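Local coordinates for fatty acid CoA ligase (Marinactinospora thermotolerans, PDB 6SQ8), which belongs to the AMP-binding (ANL) enzyme family, with a large N-terminal region and a smaller C-terminal domain, and holds adenosine monophosphate in this structure, at residues H40-A45 against I64-A69; A180-A185 against L214-T219; W194-P199 against G207-C212. One frame throughout, in Å; residues are numbered along the deposited sequence.

All three contacts lie in the large AMP-binding region and run inward from its periphery. Interaction 1 joins two helices about 25 Å from the centre of the chain; interactions 2 and 3 share helix 205-215 and have centres about 9 Å apart, with interaction 3 nested inside the loop that interaction 2 closes. Helix 61-72 of interaction 1 reaches this shared helix through Ile64 CG2, 3.6 Å from Leu214 CD1. Interactions 2 and 3 are also joined by backbone, since Thr219 N lies 2.9 Å from Trp194 O, a probable hydrogen bond. Interaction 3 comes nearest 1-ethanoyl-9H-pyrido[3,4-b]indole-3-carboxylic acid (EQ2), about 7 Å from the Leu209 side chain, against about 10 Å for Val182 of interaction 2.

Interaction 1 (H40-A45 against I64-A69); sequences HALTEA and IALRLA
Leu42 reaches Leu66 and Ala69 because its side chain is nearly extended: CG points away from its own carbonyl carbon (chi1 -72°), and CD1 continues outward from CA (chi2 161°). The second torsion of Leu66 does the opposite. Its CG stands anti to the backbone N, but CD1 is folded back beside CA (chi2 60°), which turns that methyl toward the approaching leucine although the side chain does not start out in that direction.

The outcome is a single methyl, Leu42 CD1, set against two others. It is 4.3 Å from Leu66 CD1 and equally 4.3 Å from Ala69 CB, so the tip of one leucine meets a branch of a second leucine and the whole side chain of an alanine. Leu66 and Ala69 are three residues apart on helix 61-72 and therefore lie on neighbouring parts of one face. Alanine suits the place where the backbones come closest, with Leu42 CA 8.3 Å from Ala69 CA, while leucine supplies the reach elsewhere.

The contact joins the C-terminal end of helix 28-44 to helix 61-72, which connects the adjacent parallel strands 52-56 and 76-79. Both leucines also touch Val102 of strand 98-103 in the same parallel sheet, and Leu42 is packed further by Ile47 and Ile73.

All three touching residues are buried, and no hydrogen bond crosses between the segments. Only methyl groups meet, so the attraction is dispersive and hydrophobic and has little directionality; with 92 Å² buried in total, it is a modest piece of a larger apolar interior.

Interaction 2 (A180-A185 against L214-T219); sequences ACVDAA and LATGGT
Val182 meets Ala215 and Thr216 where a Schellman motif ends helix 205-215, in the alpha/beta framework of the AMP-binding region. Starting from CB, which points from helix 175-189 toward the other segment, the valine divides into two methyls. CG1 lies anti to the backbone N and makes the contact: it is 4.2 Å from Ala215 CB and likewise 4.2 Å from Thr216 CG2, lying against two successive side chains. The other methyl, on the N side of the valine, stays farther away, with Val182 CG2 4.6 Å from Ala215 CB. A short, branched residue suits this spot because the backbones are near, 7.6 Å between Val182 CA and Ala215 CA, and alanine opposite, with a single methyl, allows this close approach.

Threonine has a double role. Its methyl faces the valine, while OG1 turns back to the last turn of helix 205-215, which it follows, and hydrogen-bonds chiefly to Cys212 O, the hydroxyl being shared with Thr213 O, so the polar end is satisfied away from the apolar contact. Beyond the two segments, Val182 also touches Cys212 of helix 205-215, and Tyr6 and Arg9 of helix 5-13.

Just past the contact the chain reverses at Gly217, whose positive phi (91°) a residue without a side chain adopts easily. There Gly217 N donates to Leu214 O at 2.9 Å.

Interaction 3 (W194-P199 against G207-C212); sequences WRFLIP and GELAQC
Between Ile198 and the pair Leu209-Ala210 the contact is aliphatic. The CD1 methyl of Ile198 comes over the helix backbone, 3.6 Å from Ala210 N, and lies 3.9 Å from Leu209 CB and 4.0 Å from Ala210 CB. Its chi1 of -51° sends CG1 away from the carbonyl carbon, and the extended second torsion carries CD1 out to the helix. Alanine, adding only one methyl, lets the isoleucine approach the main chain this closely.

The aromatic contacts come from the residues two and four places earlier. Phe196 CZ meets Leu209 CD1 at 4.2 Å, approached obliquely. Trp194 extends farthest along the helix, with CZ3 at 3.7 Å from Cys212 O and 4.0 Å from Cys212 CB; its NE1 is hydrogen-bonded to Gly190 O, which anchors the polar edge of the indole away from the helix.

Alternation along strand 195-198 and the residue just before it puts Trp194, Phe196 and Ile198 on one face, against a helix running nearly antiparallel to the strand (170°) with axes 9.3 Å apart, as in the first half of a beta-alpha-beta unit completed by strand 219-222. Phe196 and Leu209 both touch Phe244, which lines the EQ2 pocket.

With 263 Å² buried and no hydrogen bond across, the contact between these segments rests mainly on apolar packing, some of it against the helix backbone, Cys212 O having its polar partner in Thr216 OG1.

Interaction 1 (H40-A45 against I64-A69)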
ATOM      1  N   HIS A  40     -13.455 -20.155  16.830  1.00 46.51           N
ATOM      2  CA  HIS A  40     -14.106 -21.435  17.130  1.00 49.16           C
ATOM      3  C   HIS A  40     -14.817 -21.994  15.879  1.00 44.57           C
ATOM      4  O   HIS A  40     -14.621 -23.146  15.506  1.00 44.04           O
ATOM      5  CB  HIS A  40     -15.053 -21.267  18.324  1.00 54.05           C
ATOM      6  CG  HIS A  40     -15.693 -22.547  18.742  1.00 58.99           C
ATOM      7  ND1 HIS A  40     -16.898 -23.003  18.213  1.00 60.47           N
ATOM      8  CD2 HIS A  40     -15.308 -23.456  19.662  1.00 58.60           C
ATOM      9  CE1 HIS A  40     -17.217 -24.145  18.790  1.00 58.38           C
ATOM     10  NE2 HIS A  40     -16.251 -24.450  19.665  1.00 59.50           N
ATOM     11  N   ALA A  41     -15.613 -21.162  15.205  1.00 39.61           N
ATOM     12  CA  ALA A  41     -16.374 -21.585  14.042  1.00 39.98           C
ATOM     13  C   ALA A  41     -15.463 -22.131  12.929  1.00 43.34           C
ATOM     14  O   ALA A  41     -15.803 -23.117  12.267  1.00 44.02           O
ATOM     15  CB  ALA A  41     -17.205 -20.431  13.542  1.00 40.25           C
ATOM     16  N   LEU A  42     -14.321 -21.465  12.700  1.00 48.63           N
ATOM     17  CA  LEU A  42     -13.365 -21.842  11.628  1.00 49.69           C
ATOM     18  C   LEU A  42     -12.653 -23.148  12.009  1.00 49.36           C
ATOM     19  O   LEU A  42     -12.407 -23.996  11.148  1.00 44.59           O
ATOM     20  CB  LEU A  42     -12.337 -20.719  11.433  1.00 49.09           C
ATOM     21  CG  LEU A  42     -12.828 -19.442  10.764  1.00 48.41           C
ATOM     22  CD1 LEU A  42     -11.878 -18.296  11.057  1.00 53.55           C
ATOM     23  CD2 LEU A  42     -12.953 -19.631   9.270  1.00 48.69           C
ATOM     24  N   THR A  43     -12.291 -23.259  13.297  1.00 49.14           N
ATOM     25  CA  THR A  43     -11.683 -24.453  13.867  1.00 53.82           C
ATOM     26  C   THR A  43     -12.632 -25.629  13.623  1.00 55.65           C
ATOM     27  O   THR A  43     -12.238 -26.599  12.970  1.00 56.95           O
ATOM     28  CB  THR A  43     -11.333 -24.241  15.351  1.00 58.44           C
ATOM     29  OG1 THR A  43      -9.996 -23.733  15.423  1.00 57.21           O
ATOM     30  CG2 THR A  43     -11.447 -25.480  16.217  1.00 62.65           C
ATOM     31  N   GLU A  44     -13.883 -25.483  14.092  1.00 58.84           N
ATOM     32  CA  GLU A  44     -14.923 -26.524  14.027  1.00 56.96           C
ATOM     33  C   GLU A  44     -15.207 -26.939  12.585  1.00 51.81           C
ATOM     34  O   GLU A  44     -15.593 -28.056  12.357  1.00 60.21           O
ATOM     35  CB  GLU A  44     -16.241 -26.069  14.659  1.00 61.32           C
ATOM     36  CG  GLU A  44     -16.214 -25.961  16.172  1.00 70.82           C
ATOM     37  CD  GLU A  44     -15.701 -27.155  16.958  1.00 77.69           C
ATOM     38  OE1 GLU A  44     -15.181 -26.936  18.075  1.00 82.17           O
ATOM     39  OE2 GLU A  44     -15.797 -28.281  16.432  1.00 81.90           O
ATOM     40  N   ALA A  45     -15.027 -26.038  11.622  1.00 52.26           N
ATOM     41  CA  ALA A  45     -15.352 -26.317  10.226  1.00 53.43           C
ATOM     42  C   ALA A  45     -14.276 -27.183   9.561  1.00 54.46           C
ATOM     43  O   ALA A  45     -14.387 -27.497   8.368  1.00 60.20           O
ATOM     44  CB  ALA A  45     -15.541 -25.018   9.478  1.00 56.77           C
ATOM     45  N   ILE A  64     -12.218  -7.128  10.408  1.00 27.52           N
ATOM     46  CA  ILE A  64     -11.071  -6.901  11.281  1.00 29.05           C
ATOM     47  C   ILE A  64     -10.883  -8.138  12.179  1.00 30.21           C
ATOM     48  O   ILE A  64      -9.737  -8.668  12.308  1.00 31.60           O
ATOM     49  CB  ILE A  64     -11.241  -5.599  12.101  1.00 26.61           C
ATOM     50  CG1 ILE A  64     -11.184  -4.363  11.208  1.00 27.58           C
ATOM     51  CG2 ILE A  64     -10.220  -5.515  13.218  1.00 26.53           C
ATOM     52  CD1 ILE A  64     -11.379  -3.065  11.943  1.00 28.71           C
ATOM     53  N   ALA A  65     -12.003  -8.574  12.788  1.00 28.62           N
ATOM     54  CA  ALA A  65     -12.086  -9.760  13.635  1.00 25.88           C
ATOM     55  C   ALA A  65     -11.699 -11.008  12.838  1.00 26.19           C
ATOM     56  O   ALA A  65     -11.022 -11.891  13.366  1.00 27.33           O
ATOM     57  CB  ALA A  65     -13.474  -9.893  14.205  1.00 23.94           C
ATOM     58  N   LEU A  66     -12.148 -11.089  11.581  1.00 26.34           N
ATOM     59  CA  LEU A  66     -11.956 -12.296  10.789  1.00 27.39           C
ATOM     60  C   LEU A  66     -10.455 -12.530  10.581  1.00 27.26           C
ATOM     61  O   LEU A  66      -9.988 -13.650  10.715  1.00 28.61           O
ATOM     62  CB  LEU A  66     -12.696 -12.190   9.451  1.00 27.23           C
ATOM     63  CG  LEU A  66     -12.464 -13.346   8.471  1.00 26.69           C
ATOM     64  CD1 LEU A  66     -12.910 -14.651   9.089  1.00 26.42           C
ATOM     65  CD2 LEU A  66     -13.180 -13.127   7.150  1.00 26.10           C
ATOM     66  N   ARG A  67      -9.716 -11.469  10.239  1.00 29.05           N
ATOM     67  CA  ARG A  67      -8.286 -11.600   9.921  1.00 30.53           C
ATOM     68  C   ARG A  67      -7.558 -12.123  11.163  1.00 30.81           C
ATOM     69  O   ARG A  67      -6.738 -13.049  11.089  1.00 31.76           O
ATOM     70  CB  ARG A  67      -7.702 -10.264   9.463  1.00 33.05           C
ATOM     71  CG  ARG A  67      -6.248 -10.300   8.985  1.00 33.75           C
ATOM     72  CD  ARG A  67      -5.632  -8.908   9.018  1.00 37.72           C
ATOM     73  NE  ARG A  67      -4.539  -8.662   8.080  1.00 39.10           N
ATOM     74  CZ  ARG A  67      -4.650  -7.974   6.950  1.00 37.14           C
ATOM     75  NH1 ARG A  67      -5.851  -7.654   6.500  1.00 40.38           N
ATOM     76  NH2 ARG A  67      -3.566  -7.610   6.281  1.00 36.82           N
ATOM     77  N   LEU A  68      -7.904 -11.523  12.302  1.00 30.61           N
ATOM     78  CA  LEU A  68      -7.294 -11.802  13.564  1.00 32.75           C
ATOM     79  C   LEU A  68      -7.604 -13.251  13.959  1.00 34.90           C
ATOM     80  O   LEU A  68      -6.734 -13.961  14.457  1.00 39.62           O
ATOM     81  CB  LEU A  68      -7.839 -10.780  14.568  1.00 32.61           C
ATOM     82  CG  LEU A  68      -7.049 -10.591  15.855  1.00 34.53           C
ATOM     83  CD1 LEU A  68      -5.553 -10.652  15.613  1.00 36.21           C
ATOM     84  CD2 LEU A  68      -7.429  -9.280  16.513  1.00 35.49           C
ATOM     85  N   ALA A  69      -8.838 -13.691  13.696  1.00 34.88           N
ATOM     86  CA  ALA A  69      -9.262 -15.062  13.981  1.00 34.45           C
ATOM     87  C   ALA A  69      -8.491 -16.052  13.099  1.00 34.27           C
ATOM     88  O   ALA A  69      -7.964 -17.030  13.600  1.00 36.07           O
ATOM     89  CB  ALA A  69     -10.752 -15.194  13.805  1.00 35.36           C
TER

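Interaction 2 (A180-A185 against L214-T219)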
ATOM      1  N   ALA A 180       6.955  -6.911  13.776  1.00 32.15           N
ATOM      2  CA  ALA A 180       7.926  -5.847  13.584  1.00 31.54           C
ATOM      3  C   ALA A 180       7.236  -4.604  13.008  1.00 29.41           C
ATOM      4  O   ALA A 180       7.597  -3.479  13.364  1.00 28.53           O
ATOM      5  CB  ALA A 180       9.058  -6.320  12.692  1.00 33.76           C
ATOM      6  N   CYS A 181       6.238  -4.816  12.141  1.00 28.48           N
ATOM      7  CA  CYS A 181       5.478  -3.735  11.524  1.00 27.13           C
ATOM      8  C   CYS A 181       4.768  -2.896  12.586  1.00 25.08           C
ATOM      9  O   CYS A 181       4.604  -1.703  12.400  1.00 24.44           O
ATOM     10  CB  CYS A 181       4.460  -4.261  10.524  1.00 27.08           C
ATOM     11  SG  CYS A 181       5.242  -4.905   9.023  1.00 30.60           S
ATOM     12  N   VAL A 182       4.357  -3.509  13.694  1.00 23.92           N
ATOM     13  CA  VAL A 182       3.721  -2.734  14.762  1.00 25.20           C
ATOM     14  C   VAL A 182       4.747  -1.748  15.335  1.00 25.57           C
ATOM     15  O   VAL A 182       4.445  -0.572  15.570  1.00 25.59           O
ATOM     16  CB  VAL A 182       3.097  -3.631  15.844  1.00 23.85           C
ATOM     17  CG1 VAL A 182       2.433  -2.812  16.939  1.00 24.60           C
ATOM     18  CG2 VAL A 182       2.097  -4.617  15.253  1.00 24.25           C
ATOM     19  N   ASP A 183       5.976  -2.229  15.530  1.00 27.04           N
ATOM     20  CA  ASP A 183       7.051  -1.418  16.130  1.00 27.92           C
ATOM     21  C   ASP A 183       7.424  -0.266  15.179  1.00 27.12           C
ATOM     22  O   ASP A 183       7.630   0.875  15.618  1.00 25.30           O
ATOM     23  CB  ASP A 183       8.239  -2.292  16.518  1.00 27.76           C
ATOM     24  CG  ASP A 183       7.906  -3.334  17.579  1.00 29.01           C
ATOM     25  OD1 ASP A 183       7.441  -2.941  18.660  1.00 25.63           O
ATOM     26  OD2 ASP A 183       8.133  -4.549  17.303  1.00 34.08           O
ATOM     27  N   ALA A 184       7.498  -0.584  13.884  1.00 24.95           N
ATOM     28  CA  ALA A 184       7.698   0.400  12.833  1.00 24.16           C
ATOM     29  C   ALA A 184       6.576   1.441  12.859  1.00 22.55           C
ATOM     30  O   ALA A 184       6.851   2.652  12.915  1.00 19.53           O
ATOM     31  CB  ALA A 184       7.773  -0.298  11.506  1.00 24.59           C
ATOM     32  N   ALA A 185       5.325   0.970  12.874  1.00 21.64           N
ATOM     33  CA  ALA A 185       4.163   1.869  12.909  1.00 22.15           C
ATOM     34  C   ALA A 185       4.283   2.836  14.091  1.00 22.84           C
ATOM     35  O   ALA A 185       4.031   4.011  13.940  1.00 23.89           O
ATOM     36  CB  ALA A 185       2.871   1.080  12.977  1.00 22.00           C
ATOM     37  N   LEU A 214      -5.093  -1.506  16.765  1.00 23.15           N
ATOM     38  CA  LEU A 214      -5.660  -2.268  17.872  1.00 22.81           C
ATOM     39  C   LEU A 214      -4.565  -2.596  18.895  1.00 23.14           C
ATOM     40  O   LEU A 214      -4.764  -2.396  20.088  1.00 25.98           O
ATOM     41  CB  LEU A 214      -6.320  -3.535  17.338  1.00 22.50           C
ATOM     42  CG  LEU A 214      -7.644  -3.334  16.598  1.00 22.66           C
ATOM     43  CD1 LEU A 214      -8.124  -4.632  15.974  1.00 22.24           C
ATOM     44  CD2 LEU A 214      -8.706  -2.796  17.531  1.00 23.15           C
ATOM     45  N   ALA A 215      -3.406  -3.046  18.408  1.00 22.12           N
ATOM     46  CA  ALA A 215      -2.341  -3.575  19.241  1.00 23.53           C
ATOM     47  C   ALA A 215      -1.778  -2.507  20.174  1.00 23.95           C
ATOM     48  O   ALA A 215      -1.219  -2.836  21.216  1.00 26.84           O
ATOM     49  CB  ALA A 215      -1.253  -4.139  18.361  1.00 24.80           C
ATOM     50  N   THR A 216      -1.902  -1.241  19.771  1.00 25.11           N
ATOM     51  CA  THR A 216      -1.332  -0.108  20.491  1.00 24.44           C
ATOM     52  C   THR A 216      -2.404   0.571  21.345  1.00 24.49           C
ATOM     53  O   THR A 216      -2.158   1.634  21.922  1.00 24.34           O
ATOM     54  CB  THR A 216      -0.692   0.906  19.540  1.00 27.20           C
ATOM     55  OG1 THR A 216      -1.613   1.289  18.508  1.00 26.96           O
ATOM     56  CG2 THR A 216       0.598   0.404  18.928  1.00 27.98           C
ATOM     57  N   GLY A 217      -3.595  -0.033  21.404  1.00 23.81           N
ATOM     58  CA  GLY A 217      -4.625   0.359  22.349  1.00 23.73           C
ATOM     59  C   GLY A 217      -5.576   1.402  21.802  1.00 24.87           C
ATOM     60  O   GLY A 217      -6.351   1.993  22.547  1.00 23.92           O
ATOM     61  N   GLY A 218      -5.537   1.594  20.484  1.00 28.01           N
ATOM     62  CA  GLY A 218      -6.315   2.630  19.820  1.00 27.82           C
ATOM     63  C   GLY A 218      -7.636   2.140  19.276  1.00 26.70           C
ATOM     64  O   GLY A 218      -8.042   1.001  19.519  1.00 31.82           O
ATOM     65  N   THR A 219      -8.281   3.033  18.526  1.00 26.42           N
ATOM     66  CA  THR A 219      -9.568   2.809  17.893  1.00 27.10           C
ATOM     67  C   THR A 219      -9.425   2.948  16.373  1.00 26.08           C
ATOM     68  O   THR A 219      -8.947   3.969  15.893  1.00 28.28           O
ATOM     69  CB  THR A 219     -10.583   3.835  18.397  1.00 27.10           C
ATOM     70  OG1 THR A 219     -10.558   3.790  19.827  1.00 27.81           O
ATOM     71  CG2 THR A 219     -11.975   3.583  17.869  1.00 27.24           C
TER

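Interaction 3 (W194-P199 against G207-C212)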
ATOM      1  N   TRP A 194      -4.148   5.799  19.033  1.00 31.45           N
ATOM      2  CA  TRP A 194      -4.515   6.474  17.819  1.00 27.58           C
ATOM      3  C   TRP A 194      -6.023   6.314  17.593  1.00 28.71           C
ATOM      4  O   TRP A 194      -6.588   5.268  17.896  1.00 28.88           O
ATOM      5  CB  TRP A 194      -3.764   5.843  16.635  1.00 25.48           C
ATOM      6  CG  TRP A 194      -2.296   5.635  16.826  1.00 22.45           C
ATOM      7  CD1 TRP A 194      -1.417   6.439  17.496  1.00 23.24           C
ATOM      8  CD2 TRP A 194      -1.515   4.576  16.268  1.00 20.99           C
ATOM      9  NE1 TRP A 194      -0.140   5.946  17.403  1.00 22.63           N
ATOM     10  CE2 TRP A 194      -0.175   4.802  16.650  1.00 22.09           C
ATOM     11  CE3 TRP A 194      -1.813   3.442  15.508  1.00 21.20           C
ATOM     12  CZ2 TRP A 194       0.854   3.920  16.310  1.00 23.10           C
ATOM     13  CZ3 TRP A 194      -0.797   2.579  15.161  1.00 20.89           C
ATOM     14  CH2 TRP A 194       0.521   2.813  15.563  1.00 22.66           C
ATOM     15  N   ARG A 195      -6.666   7.341  17.031  1.00 30.45           N
ATOM     16  CA  ARG A 195      -7.949   7.201  16.365  1.00 30.76           C
ATOM     17  C   ARG A 195      -7.654   7.249  14.866  1.00 27.89           C
ATOM     18  O   ARG A 195      -7.480   8.326  14.285  1.00 27.49           O
ATOM     19  CB  ARG A 195      -8.931   8.278  16.824  1.00 36.55           C
ATOM     20  CG  ARG A 195      -9.755   7.911  18.055  1.00 45.58           C
ATOM     21  CD  ARG A 195      -9.116   8.112  19.433  1.00 54.74           C
ATOM     22  NE  ARG A 195      -8.706   9.463  19.829  1.00 64.02           N
ATOM     23  CZ  ARG A 195      -9.261  10.604  19.412  1.00 64.32           C
ATOM     24  NH1 ARG A 195     -10.375  10.556  18.702  1.00 65.31           N
ATOM     25  NH2 ARG A 195      -8.693  11.774  19.684  1.00 52.32           N
ATOM     26  N   PHE A 196      -7.532   6.062  14.268  1.00 25.78           N
ATOM     27  CA  PHE A 196      -6.924   5.892  12.956  1.00 24.19           C
ATOM     28  C   PHE A 196      -8.013   5.625  11.917  1.00 23.85           C
ATOM     29  O   PHE A 196      -8.675   4.588  11.940  1.00 23.07           O
ATOM     30  CB  PHE A 196      -5.900   4.764  12.987  1.00 23.79           C
ATOM     31  CG  PHE A 196      -4.810   4.860  11.954  1.00 23.88           C
ATOM     32  CD1 PHE A 196      -5.104   4.948  10.603  1.00 24.59           C
ATOM     33  CD2 PHE A 196      -3.479   4.803  12.326  1.00 24.09           C
ATOM     34  CE1 PHE A 196      -4.092   5.014   9.655  1.00 24.38           C
ATOM     35  CE2 PHE A 196      -2.465   4.869  11.384  1.00 24.33           C
ATOM     36  CZ  PHE A 196      -2.776   4.962  10.045  1.00 24.09           C
ATOM     37  N   LEU A 197      -8.150   6.577  10.988  1.00 25.91           N
ATOM     38  CA  LEU A 197      -9.126   6.545   9.916  1.00 25.02           C
ATOM     39  C   LEU A 197      -8.550   5.702   8.777  1.00 22.77           C
ATOM     40  O   LEU A 197      -7.477   5.997   8.250  1.00 20.08           O
ATOM     41  CB  LEU A 197      -9.367   7.985   9.455  1.00 28.24           C
ATOM     42  CG  LEU A 197     -10.788   8.359   9.030  1.00 31.47           C
ATOM     43  CD1 LEU A 197     -10.788   9.454   7.959  1.00 30.37           C
ATOM     44  CD2 LEU A 197     -11.566   7.160   8.535  1.00 35.37           C
ATOM     45  N   ILE A 198      -9.270   4.660   8.397  1.00 22.14           N
ATOM     46  CA  ILE A 198      -8.797   3.765   7.381  1.00 24.00           C
ATOM     47  C   ILE A 198      -9.831   3.668   6.274  1.00 24.53           C
ATOM     48  O   ILE A 198     -10.777   2.896   6.371  1.00 27.07           O
ATOM     49  CB  ILE A 198      -8.469   2.383   7.969  1.00 24.51           C
ATOM     50  CG1 ILE A 198      -7.557   2.531   9.189  1.00 24.66           C
ATOM     51  CG2 ILE A 198      -7.857   1.497   6.901  1.00 23.37           C
ATOM     52  CD1 ILE A 198      -6.953   1.253   9.673  1.00 24.90           C
ATOM     53  N   PRO A 199      -9.649   4.440   5.189  1.00 24.70           N
ATOM     54  CA  PRO A 199     -10.475   4.326   3.993  1.00 25.28           C
ATOM     55  C   PRO A 199      -9.865   3.471   2.874  1.00 25.45           C
ATOM     56  O   PRO A 199     -10.462   3.360   1.818  1.00 29.64           O
ATOM     57  CB  PRO A 199     -10.511   5.799   3.568  1.00 25.97           C
ATOM     58  CG  PRO A 199      -9.105   6.284   3.848  1.00 26.84           C
ATOM     59  CD  PRO A 199      -8.652   5.513   5.071  1.00 26.41           C
ATOM     60  N   GLY A 207      -5.723  -3.369   6.450  1.00 30.59           N
ATOM     61  CA  GLY A 207      -5.950  -4.380   7.457  1.00 31.36           C
ATOM     62  C   GLY A 207      -4.798  -4.516   8.444  1.00 33.46           C
ATOM     63  O   GLY A 207      -5.046  -4.838   9.617  1.00 38.85           O
ATOM     64  N   GLU A 208      -3.553  -4.312   7.978  1.00 32.97           N
ATOM     65  CA  GLU A 208      -2.382  -4.316   8.845  1.00 32.19           C
ATOM     66  C   GLU A 208      -2.396  -3.066   9.735  1.00 29.80           C
ATOM     67  O   GLU A 208      -2.044  -3.135  10.911  1.00 27.81           O
ATOM     68  CB  GLU A 208      -1.077  -4.412   8.051  1.00 35.15           C
ATOM     69  CG  GLU A 208       0.184  -4.315   8.920  1.00 39.61           C
ATOM     70  CD  GLU A 208       0.377  -5.441   9.942  1.00 45.09           C
ATOM     71  OE1 GLU A 208      -0.022  -6.609   9.650  1.00 44.01           O
ATOM     72  OE2 GLU A 208       0.932  -5.165  11.043  1.00 51.06           O
ATOM     73  N   LEU A 209      -2.802  -1.922   9.177  1.00 28.86           N
ATOM     74  CA  LEU A 209      -2.849  -0.691   9.952  1.00 30.19           C
ATOM     75  C   LEU A 209      -3.909  -0.823  11.050  1.00 31.41           C
ATOM     76  O   LEU A 209      -3.738  -0.279  12.147  1.00 33.93           O
ATOM     77  CB  LEU A 209      -3.147   0.510   9.046  1.00 30.88           C
ATOM     78  CG  LEU A 209      -2.043   0.896   8.060  1.00 30.33           C
ATOM     79  CD1 LEU A 209      -2.531   1.944   7.085  1.00 30.44           C
ATOM     80  CD2 LEU A 209      -0.800   1.391   8.772  1.00 31.70           C
ATOM     81  N   ALA A 210      -5.008  -1.523  10.753  1.00 29.36           N
ATOM     82  CA  ALA A 210      -6.042  -1.747  11.739  1.00 30.40           C
ATOM     83  C   ALA A 210      -5.453  -2.551  12.908  1.00 30.07           C
ATOM     84  O   ALA A 210      -5.700  -2.240  14.080  1.00 29.56           O
ATOM     85  CB  ALA A 210      -7.215  -2.451  11.107  1.00 31.02           C
ATOM     86  N   GLN A 211      -4.662  -3.575  12.573  1.00 28.51           N
ATOM     87  CA  GLN A 211      -4.032  -4.428  13.592  1.00 28.83           C
ATOM     88  C   GLN A 211      -3.030  -3.614  14.423  1.00 28.24           C
ATOM     89  O   GLN A 211      -3.034  -3.723  15.649  1.00 28.09           O
ATOM     90  CB  GLN A 211      -3.410  -5.670  12.951  1.00 29.26           C
ATOM     91  CG  GLN A 211      -4.459  -6.713  12.595  1.00 31.57           C
ATOM     92  CD  GLN A 211      -3.908  -8.043  12.153  1.00 32.50           C
ATOM     93  OE1 GLN A 211      -2.775  -8.156  11.667  1.00 33.18           O
ATOM     94  NE2 GLN A 211      -4.756  -9.052  12.267  1.00 32.29           N
ATOM     95  N   CYS A 212      -2.201  -2.789  13.761  1.00 25.93           N
ATOM     96  CA  CYS A 212      -1.291  -1.887  14.460  1.00 23.48           C
ATOM     97  C   CYS A 212      -2.078  -0.990  15.421  1.00 21.58           C
ATOM     98  O   CYS A 212      -1.685  -0.778  16.547  1.00 21.80           O
ATOM     99  CB  CYS A 212      -0.502  -1.039  13.477  1.00 24.35           C
ATOM    100  SG  CYS A 212       0.697  -2.008  12.536  1.00 25.37           S
TER